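Long-range contacts in glycosyl hydrolases family 2, sugar binding domain protein (Bacteroides uniformis str. 3978 T3 ii, PDB 6D1P), which probably hydrolyses O-glycosidic bonds as a family 2 glycoside hydrolase, a beta-glucuronidase of a human gut bacterium: residues Gly105-Glu110 against Asp140-Val145; Ala147-Pro152 against Gly160-Ala165. One frame throughout, in Å; residues are numbered along the deposited sequence.

Overall arrangement
Of the segments in contact, strand 106-111 is met first along the chain; two strands (117-122 and 125-131) of the other sheet follow, and strand 137-140 returns to pair with strand 106-111. Contact 1 closes this loop at the start of helix 142-149. Contact 2 begins near the end of that same helix and closes a much shorter loop, through helix 152-156, onto strand 162-169. The two loops follow one another without nesting or crossing. The centres of contacts 1 and 2 lie about 12 Å apart, and the contacts touch through Leu109 on Ile164 and Val145 on Ile162. Helix 142-149 thus ties the four-stranded sheet to the six-stranded one within the family 2 sugar-binding domain.

Contact 1: residues Gly105-Glu110 against Asp140-Val145; sequences GRTCLE and DITEAV
Arg106 and Asp140 form a salt bridge, the guanidinium meeting the carboxylate side-on with NE and NH2. NE points almost straight at Asp140 OD2 (3.0 Å), in the guanidinium plane and on the syn side of the oxygen. The second bond, from NH2 to OD1 (3.1 Å), is more bent, with an N-H...O angle of 136°, and reaches OD1 from above the carboxylate plane, the two flat groups being turned 38° apart. A bend at chi3 (62°) folds the arginine back over Thr142, whose CB lies against one guanidinium face, 3.3 Å from NH2.

Other hydrogen bonds fasten the start of the helix. Asp140 OD1 also accepts from Thr142 N, making an Asx turn, and from Thr142 OG1 (2.8 Å), so three donors converge on one oxygen. Thr142 OG1 in turn accepts from Thr107 N at 2.6 Å, a nearly straight bond. Ile141, at the N-cap position, gives its N-H to Thr107 O (2.9 Å). An alanine in place of Asp140 would remove the carboxylate, and is likely to leave Arg106 without its charge partner and the Thr142 hydroxyl freer to turn.

Ile141 also packs on the strand: its CD1 meets Leu109 CG at 4.2 Å, and its CG1 lies near Thr107 CG2.

Cys108 and Asp140 form an antiparallel, non-hydrogen-bonded pair, and both side chains project from the same face of the sheet, SG beside the carboxylate. Strand 106-111 runs between strands 194-199 and 137-140, and at the contact the outer strand 137-140 gives way to helix 142-149. Ile141 and Leu109 continue inward to Val122, Ile127 and Val120 of the facing sheet, as expected of a beta-sandwich sugar-binding domain.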
loop_
_atom_site.group_PDB
_atom_site.type_symbol
_atom_site.label_atom_id
_atom_site.label_comp_id
_atom_site.label_asym_id
_atom_site.label_seq_id
_atom_site.Cartn_x
_atom_site.Cartn_y
_atom_site.Cartn_z
ATOM N N GLY A 105 27.600 -32.157 7.180
ATOM C CA GLY A 105 26.347 -32.102 6.466
ATOM C C GLY A 105 26.087 -30.705 5.940
ATOM O O GLY A 105 26.751 -29.731 6.306
ATOM N N ARG A 106 25.102 -30.606 5.053
ATOM C CA ARG A 106 24.761 -29.341 4.424
ATOM C C ARG A 106 23.322 -28.969 4.750
ATOM O O ARG A 106 22.444 -29.837 4.835
ATOM C CB ARG A 106 24.999 -29.414 2.916
ATOM C CG ARG A 106 26.426 -29.814 2.593
ATOM C CD ARG A 106 26.913 -29.223 1.293
ATOM N NE ARG A 106 26.938 -27.763 1.311
ATOM C CZ ARG A 106 27.902 -27.031 1.864
ATOM N NH1 ARG A 106 28.921 -27.617 2.473
ATOM N NH2 ARG A 106 27.843 -25.705 1.817
ATOM N N THR A 107 23.095 -27.675 4.968
ATOM C CA THR A 107 21.799 -27.160 5.390
ATOM C C THR A 107 21.279 -26.211 4.324
ATOM O O THR A 107 21.962 -25.250 3.957
ATOM C CB THR A 107 21.873 -26.428 6.742
ATOM O OG1 THR A 107 22.434 -27.284 7.740
ATOM C CG2 THR A 107 20.476 -26.025 7.192
ATOM N N CYS A 108 20.064 -26.473 3.852
ATOM C CA CYS A 108 19.436 -25.673 2.813
ATOM C C CYS A 108 18.044 -25.233 3.229
ATOM O O CYS A 108 17.284 -26.000 3.835
ATOM C CB CYS A 108 19.331 -26.447 1.502
ATOM S SG CYS A 108 20.913 -26.675 0.717
ATOM N N LEU A 109 17.715 -23.995 2.888
ATOM C CA LEU A 109 16.326 -23.581 2.823
ATOM C C LEU A 109 15.809 -23.943 1.440
ATOM O O LEU A 109 16.424 -23.591 0.427
ATOM C CB LEU A 109 16.187 -22.089 3.082
ATOM C CG LEU A 109 16.613 -21.685 4.490
ATOM C CD1 LEU A 109 16.551 -20.178 4.639
ATOM C CD2 LEU A 109 15.710 -22.356 5.508
ATOM N N GLU A 110 14.721 -24.687 1.406
ATOM C CA GLU A 110 14.097 -25.119 0.171
ATOM C C GLU A 110 12.828 -24.310 -0.037
ATOM O O GLU A 110 12.032 -24.151 0.898
ATOM C CB GLU A 110 13.758 -26.609 0.228
ATOM C CG GLU A 110 14.583 -27.477 -0.670
ATOM C CD GLU A 110 13.958 -28.846 -0.844
ATOM O OE1 GLU A 110 12.842 -29.053 -0.314
ATOM O OE2 GLU A 110 14.566 -29.697 -1.517
ATOM N N ASP A 140 21.716 -22.636 -0.124
ATOM C CA ASP A 140 22.606 -23.398 0.741
ATOM C C ASP A 140 23.181 -22.447 1.786
ATOM O O ASP A 140 24.049 -21.625 1.477
ATOM C CB ASP A 140 23.706 -24.069 -0.084
ATOM C CG ASP A 140 24.422 -25.178 0.682
ATOM O OD1 ASP A 140 24.863 -24.920 1.821
ATOM O OD2 ASP A 140 24.537 -26.311 0.142
ATOM N N ILE A 141 22.702 -22.553 3.024
ATOM C CA ILE A 141 23.111 -21.614 4.064
ATOM C C ILE A 141 24.219 -22.184 4.941
ATOM O O ILE A 141 24.553 -21.592 5.976
ATOM C CB ILE A 141 21.914 -21.183 4.914
ATOM C CG1 ILE A 141 21.371 -22.380 5.682
ATOM C CG2 ILE A 141 20.835 -20.574 4.029
ATOM C CD1 ILE A 141 20.264 -22.022 6.612
ATOM N N THR A 142 24.826 -23.295 4.522
ATOM C CA THR A 142 25.735 -24.051 5.381
ATOM C C THR A 142 26.915 -23.201 5.837
ATOM O O THR A 142 27.212 -23.120 7.035
ATOM C CB THR A 142 26.212 -25.306 4.637
ATOM O OG1 THR A 142 25.086 -26.139 4.340
ATOM C CG2 THR A 142 27.197 -26.094 5.475
ATOM N N GLU A 143 27.595 -22.550 4.898
ATOM C CA GLU A 143 28.789 -21.804 5.267
ATOM C C GLU A 143 28.454 -20.535 6.041
ATOM O O GLU A 143 29.216 -20.136 6.929
ATOM C CB GLU A 143 29.619 -21.492 4.019
ATOM C CG GLU A 143 30.588 -22.618 3.685
ATOM C CD GLU A 143 31.275 -23.164 4.942
ATOM O OE1 GLU A 143 30.866 -24.246 5.441
ATOM O OE2 GLU A 143 32.212 -22.492 5.443
ATOM N N ALA A 144 27.317 -19.902 5.742
ATOM C CA ALA A 144 26.969 -18.673 6.446
ATOM C C ALA A 144 26.519 -18.954 7.873
ATOM O O ALA A 144 26.776 -18.140 8.775
ATOM C CB ALA A 144 25.887 -17.916 5.681
ATOM N N VAL A 145 25.850 -20.091 8.099
ATOM C CA VAL A 145 25.505 -20.474 9.463
ATOM C C VAL A 145 26.773 -20.680 10.278
ATOM O O VAL A 145 26.891 -20.213 11.420
ATOM C CB VAL A 145 24.625 -21.735 9.476
ATOM C CG1 VAL A 145 24.551 -22.294 10.878
ATOM C CG2 VAL A 145 23.221 -21.424 8.980
#

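Contact 2: residues Ala147-Pro152 against Gly160-Ala165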
loop_
_atom_site.group_PDB
_atom_site.type_symbol
_atom_site.label_atom_id
_atom_site.label_comp_id
_atom_site.label_asym_id
_atom_site.label_seq_id
_atom_site.Cartn_x
_atom_site.Cartn_y
_atom_site.Cartn_z
ATOM N N ALA A 147 30.046 -19.476 9.641
ATOM C CA ALA A 147 30.723 -18.204 9.878
ATOM C C ALA A 147 29.955 -17.319 10.840
ATOM O O ALA A 147 30.556 -16.462 11.491
ATOM C CB ALA A 147 30.949 -17.449 8.568
ATOM N N PHE A 148 28.645 -17.515 10.959
ATOM C CA PHE A 148 27.883 -16.730 11.916
ATOM C C PHE A 148 28.009 -17.286 13.330
ATOM O O PHE A 148 28.098 -16.518 14.293
ATOM C CB PHE A 148 26.421 -16.672 11.498
ATOM C CG PHE A 148 25.548 -15.973 12.484
ATOM C CD1 PHE A 148 25.561 -14.589 12.576
ATOM C CD2 PHE A 148 24.711 -16.696 13.326
ATOM C CE1 PHE A 148 24.753 -13.936 13.492
ATOM C CE2 PHE A 148 23.903 -16.046 14.244
ATOM C CZ PHE A 148 23.926 -14.666 14.326
ATOM N N ARG A 149 28.011 -18.612 13.482
ATOM C CA ARG A 149 28.234 -19.176 14.808
ATOM C C ARG A 149 29.597 -18.773 15.362
ATOM O O ARG A 149 29.749 -18.615 16.580
ATOM C CB ARG A 149 28.090 -20.695 14.763
ATOM C CG ARG A 149 26.685 -21.177 15.065
ATOM C CD ARG A 149 26.389 -22.516 14.372
ATOM N NE ARG A 149 25.050 -23.008 14.695
ATOM C CZ ARG A 149 24.490 -24.098 14.171
ATOM N NH1 ARG A 149 25.154 -24.832 13.278
ATOM N NH2 ARG A 149 23.256 -24.455 14.542
ATOM N N ARG A 150 30.582 -18.562 14.485
ATOM C CA ARG A 150 31.920 -18.129 14.874
ATOM C C ARG A 150 31.969 -16.638 15.179
ATOM O O ARG A 150 33.000 -15.991 14.966
ATOM C CB ARG A 150 32.930 -18.453 13.770
ATOM C CG ARG A 150 33.130 -19.931 13.519
ATOM C CD ARG A 150 33.518 -20.184 12.057
ATOM N NE ARG A 150 34.925 -19.914 11.750
ATOM C CZ ARG A 150 35.729 -20.780 11.132
ATOM N NH1 ARG A 150 35.255 -21.962 10.752
ATOM N NH2 ARG A 150 36.999 -20.465 10.879
ATOM N N THR A 151 30.862 -16.078 15.659
ATOM C CA THR A 151 30.765 -14.694 16.092
ATOM C C THR A 151 30.074 -14.637 17.445
ATOM O O THR A 151 29.246 -15.501 17.760
ATOM C CB THR A 151 29.977 -13.839 15.091
ATOM O OG1 THR A 151 28.618 -14.291 15.057
ATOM C CG2 THR A 151 30.583 -13.946 13.705
ATOM N N PRO A 152 30.381 -13.623 18.262
ATOM C CA PRO A 152 29.792 -13.579 19.610
ATOM C C PRO A 152 28.312 -13.231 19.615
ATOM O O PRO A 152 27.610 -13.605 20.564
ATOM C CB PRO A 152 30.625 -12.504 20.331
ATOM C CG PRO A 152 31.806 -12.237 19.450
ATOM C CD PRO A 152 31.357 -12.541 18.055
ATOM N N GLY A 160 22.247 -18.609 20.348
ATOM C CA GLY A 160 22.569 -19.732 19.509
ATOM C C GLY A 160 21.658 -19.958 18.319
ATOM O O GLY A 160 21.997 -20.780 17.464
ATOM N N LYS A 161 20.514 -19.275 18.230
ATOM C CA LYS A 161 19.653 -19.416 17.061
ATOM C C LYS A 161 20.166 -18.543 15.914
ATOM O O LYS A 161 21.050 -17.701 16.093
ATOM C CB LYS A 161 18.208 -19.069 17.418
ATOM C CG LYS A 161 17.610 -20.026 18.435
ATOM C CD LYS A 161 16.348 -19.477 19.088
ATOM C CE LYS A 161 15.083 -19.957 18.391
ATOM N NZ LYS A 161 13.896 -19.850 19.297
ATOM N N ILE A 162 19.621 -18.756 14.725
ATOM C CA ILE A 162 20.130 -18.147 13.500
ATOM C C ILE A 162 19.080 -17.190 12.951
ATOM O O ILE A 162 17.935 -17.597 12.751
ATOM C CB ILE A 162 20.506 -19.192 12.436
ATOM C CG1 ILE A 162 21.407 -20.269 13.047
ATOM C CG2 ILE A 162 21.228 -18.532 11.275
ATOM C CD1 ILE A 162 22.671 -19.724 13.663
ATOM N N PRO A 163 19.426 -15.932 12.670
ATOM C CA PRO A 163 18.448 -15.014 12.074
ATOM C C PRO A 163 18.377 -15.121 10.555
ATOM O O PRO A 163 19.391 -15.047 9.847
ATOM C CB PRO A 163 18.947 -13.628 12.523
ATOM C CG PRO A 163 20.358 -13.841 13.081
ATOM C CD PRO A 163 20.734 -15.285 12.844
ATOM N N ILE A 164 17.157 -15.299 10.058
ATOM C CA ILE A 164 16.868 -15.477 8.642
ATOM C C ILE A 164 15.993 -14.314 8.185
ATOM O O ILE A 164 15.039 -13.940 8.874
ATOM C CB ILE A 164 16.163 -16.824 8.394
ATOM C CG1 ILE A 164 17.093 -17.968 8.777
ATOM C CG2 ILE A 164 15.718 -16.980 6.929
ATOM C CD1 ILE A 164 18.399 -17.943 8.021
ATOM N N ALA A 165 16.311 -13.743 7.034
ATOM C CA ALA A 165 15.419 -12.780 6.413
ATOM C C ALA A 165 15.313 -13.094 4.934
ATOM O O ALA A 165 16.287 -13.524 4.305
ATOM C CB ALA A 165 15.882 -11.330 6.617
HETATM O O HOH W 1 24.180 -22.854 17.725
#
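Phe148 reaches from the last turn of helix 142-149 toward strand 162-169, its ring rim leading. Ile162 CD1 lies close to the ring plane at the edge, 3.7 Å from Phe148 CD2, the two side chains running antiparallel alongside each other. Pro163 meets the ring head-on from the strand, though obliquely to the ring plane: Pro163 CD is 3.5 Å from Phe148 CE2 and nearly as close to CZ. Also at the ring edge is the carbonyl oxygen of Lys161, 3.8 Å from Phe148 CE2. With CG anti to the backbone N (chi1 176°), the phenylalanine is carried off the helix toward the strand.

This is a helix packed on a sheet of the jelly-roll-like sugar-binding domain of family 2 glycoside hydrolases. Strand 162-169 lies between strands 89-96 and 117-122, and helix 152-156 fills most of the short link from one segment to the other. Tyr123 meets the Phe148 ring with its plane at about 45°, and Phe158 touches both Phe148 and Pro163, so the aromatic group is buried.

Arg149 takes a different path. Extended from CG to NE, it crosses the Ile162 side chain at about a right angle, its NE 4.2 Å from Ile162 CD1. That methyl therefore has the phenylalanine rim and the arginine as neighbours. The guanidinium is anchored mainly through NH2, which donates to the backbone oxygen of Ile98. No hydrogen bond joins the two segments directly, but a water adds a looser bridge, giving a hydrogen bond to Gly160 O (3.0 Å) and accepting a weak one from Arg149 NE (3.2 Å).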